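Local coordinates for putative peptidyl-arginine deiminase family protein (Campylobacter jejuni subsp. jejuni serotype O:2, PDB 6B10) that probably hydrolyses agmatine to N-carbamoylputrescine as an agmatine deiminase, a step in polyamine biosynthesis, at residues A[23-28]-A[81-86]. Residues are numbered along the deposited sequence; the frame is centred on the assembly and turned at random.
Sequences MLSLPH and CDTNDT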
loop_
_atom_site.group_PDB
_atom_site.type_symbol
_atom_site.label_atom_id
_atom_site.label_comp_id
_atom_site.label_asym_id
_atom_site.label_seq_id
_atom_site.Cartn_x
_atom_site.Cartn_y
_atom_site.Cartn_z
ATOM N N MET A 23 -0.814 -2.066 10.236
ATOM C CA MET A 23 -2.130 -1.713 10.722
ATOM C C MET A 23 -3.192 -2.091 9.702
ATOM O O MET A 23 -3.030 -1.851 8.509
ATOM C CB MET A 23 -2.171 -0.224 11.013
ATOM C CG MET A 23 -1.060 0.221 11.955
ATOM S SD MET A 23 -1.134 1.963 12.391
ATOM C CE MET A 23 -1.052 2.742 10.784
ATOM N N LEU A 24 -4.272 -2.699 10.185
ATOM C CA LEU A 24 -5.387 -3.113 9.344
ATOM C C LEU A 24 -6.726 -2.749 9.987
ATOM O O LEU A 24 -6.845 -2.661 11.212
ATOM C CB LEU A 24 -5.338 -4.625 9.099
ATOM C CG LEU A 24 -4.017 -5.197 8.563
ATOM C CD1 LEU A 24 -3.153 -5.736 9.690
ATOM C CD2 LEU A 24 -4.256 -6.293 7.528
ATOM N N SER A 25 -7.730 -2.543 9.144
ATOM C CA SER A 25 -9.091 -2.303 9.595
ATOM C C SER A 25 -9.949 -3.516 9.249
ATOM O O SER A 25 -10.264 -3.748 8.084
ATOM C CB SER A 25 -9.646 -1.050 8.929
ATOM O OG SER A 25 -10.984 -0.818 9.329
ATOM N N LEU A 26 -10.322 -4.287 10.268
ATOM C CA LEU A 26 -11.088 -5.518 10.072
ATOM C C LEU A 26 -12.409 -5.314 9.329
ATOM O O LEU A 26 -13.084 -4.297 9.517
ATOM C CB LEU A 26 -11.374 -6.197 11.412
ATOM C CG LEU A 26 -10.179 -6.810 12.137
ATOM C CD1 LEU A 26 -10.629 -7.383 13.469
ATOM C CD2 LEU A 26 -9.498 -7.891 11.305
ATOM N N PRO A 27 -12.770 -6.275 8.457
ATOM C CA PRO A 27 -14.128 -6.298 7.923
ATOM C C PRO A 27 -15.098 -6.738 9.009
ATOM O O PRO A 27 -14.764 -7.604 9.812
ATOM C CB PRO A 27 -14.064 -7.348 6.805
ATOM C CG PRO A 27 -12.617 -7.599 6.558
ATOM C CD PRO A 27 -11.933 -7.327 7.859
ATOM N N HIS A 28 -16.272 -6.124 9.045
ATOM C CA HIS A 28 -17.308 -6.500 10.006
ATOM C C HIS A 28 -18.665 -6.578 9.325
ATOM O O HIS A 28 -18.848 -6.052 8.223
ATOM C CB HIS A 28 -17.349 -5.523 11.192
ATOM C CG HIS A 28 -17.326 -4.077 10.800
ATOM N ND1 HIS A 28 -18.375 -3.460 10.151
ATOM C CD2 HIS A 28 -16.385 -3.120 10.983
ATOM C CE1 HIS A 28 -18.077 -2.191 9.942
ATOM N NE2 HIS A 28 -16.875 -1.959 10.438
ATOM N N CYS A 81 -12.503 1.084 17.795
ATOM C CA CYS A 81 -12.780 2.294 17.022
ATOM C C CYS A 81 -13.736 1.975 15.877
ATOM O O CYS A 81 -13.534 1.002 15.152
ATOM C CB CYS A 81 -11.482 2.874 16.463
ATOM S SG CYS A 81 -11.704 4.227 15.295
ATOM N N ASP A 82 -14.774 2.792 15.715
ATOM C CA ASP A 82 -15.778 2.553 14.678
ATOM C C ASP A 82 -15.224 2.879 13.303
ATOM O O ASP A 82 -14.374 3.755 13.155
ATOM C CB ASP A 82 -17.044 3.377 14.929
ATOM C CG ASP A 82 -17.832 2.891 16.131
ATOM O OD1 ASP A 82 -17.250 2.197 16.994
ATOM O OD2 ASP A 82 -19.036 3.210 16.217
ATOM N N THR A 83 -15.734 2.170 12.301
ATOM C CA THR A 83 -15.293 2.321 10.916
ATOM C C THR A 83 -16.222 1.537 9.989
ATOM O O THR A 83 -17.153 0.871 10.444
ATOM C CB THR A 83 -13.839 1.818 10.728
ATOM O OG1 THR A 83 -13.410 2.047 9.378
ATOM C CG2 THR A 83 -13.718 0.326 11.066
ATOM N N ASN A 84 -15.968 1.628 8.689
ATOM C CA ASN A 84 -16.599 0.735 7.711
ATOM C C ASN A 84 -15.615 0.313 6.617
ATOM O O ASN A 84 -15.422 -0.880 6.384
ATOM C CB ASN A 84 -17.876 1.351 7.117
ATOM C CG ASN A 84 -17.693 2.790 6.666
ATOM O OD1 ASN A 84 -16.696 3.441 6.987
ATOM N ND2 ASN A 84 -18.663 3.295 5.914
ATOM N N ASP A 85 -14.989 1.293 5.970
ATOM C CA ASP A 85 -13.935 1.049 4.987
ATOM C C ASP A 85 -12.784 0.265 5.627
ATOM O O ASP A 85 -12.264 0.661 6.673
ATOM C CB ASP A 85 -13.424 2.392 4.454
ATOM C CG ASP A 85 -12.424 2.246 3.318
ATOM O OD1 ASP A 85 -12.090 1.109 2.931
ATOM O OD2 ASP A 85 -11.963 3.289 2.811
ATOM N N THR A 86 -12.406 -0.850 5.004
ATOM C CA THR A 86 -11.279 -1.662 5.469
ATOM C C THR A 86 -9.959 -1.299 4.767
ATOM O O THR A 86 -8.885 -1.730 5.186
ATOM C CB THR A 86 -11.548 -3.161 5.249
ATOM O OG1 THR A 86 -11.772 -3.411 3.856
ATOM C CG2 THR A 86 -12.757 -3.608 6.050
#
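S25 sends its side chain from the end of strand 19-25 into the loop 81-86. S25 CB rests 3.9 Å from both D85 O and T86 CA; one bond further out, OG turns anti to the backbone N (chi1 178°) and stands 3.3 Å from D85 O, a weak hydrogen bond. S25 OG also lies 3.4 Å from T83 CG2. Serine suits the spot, being short enough to fit beside the loop backbone and polar enough to meet a carbonyl. Beyond S25 the chain leaves the sheet, and H28 reaches across with an imidazole long enough to span the gap and bearing an N-H at its edge: NE2 gives a hydrogen bond of 2.8 Å to T83 O, bent at the hydrogen (130°) and arriving well above the carbonyl plane. Segment 23-28 spans the C-terminal end of strand 19-25 and the turn after it, while 81-86 follows strand 76-80; these parallel strands flank strand 56-61 in a sheet of the alpha/beta propeller (pentein) fold expected of this deiminase family. T86 serves two sides. T86 CG2 lies 3.5 Å from L26 O and packs across P27 CG at 4.0 Å, the two side chains meeting at about a right angle, while T86 OG1 accepts a hydrogen bond from W33 NE1. The rigid proline ring offers that methyl a nonpolar surface and also touches I40 and Y44 of helix 37-52. T83 likewise divides its branches: CG2 lies against S25 OG and H28 NE2, and OG1 makes a weak hydrogen bond to D121 OD1.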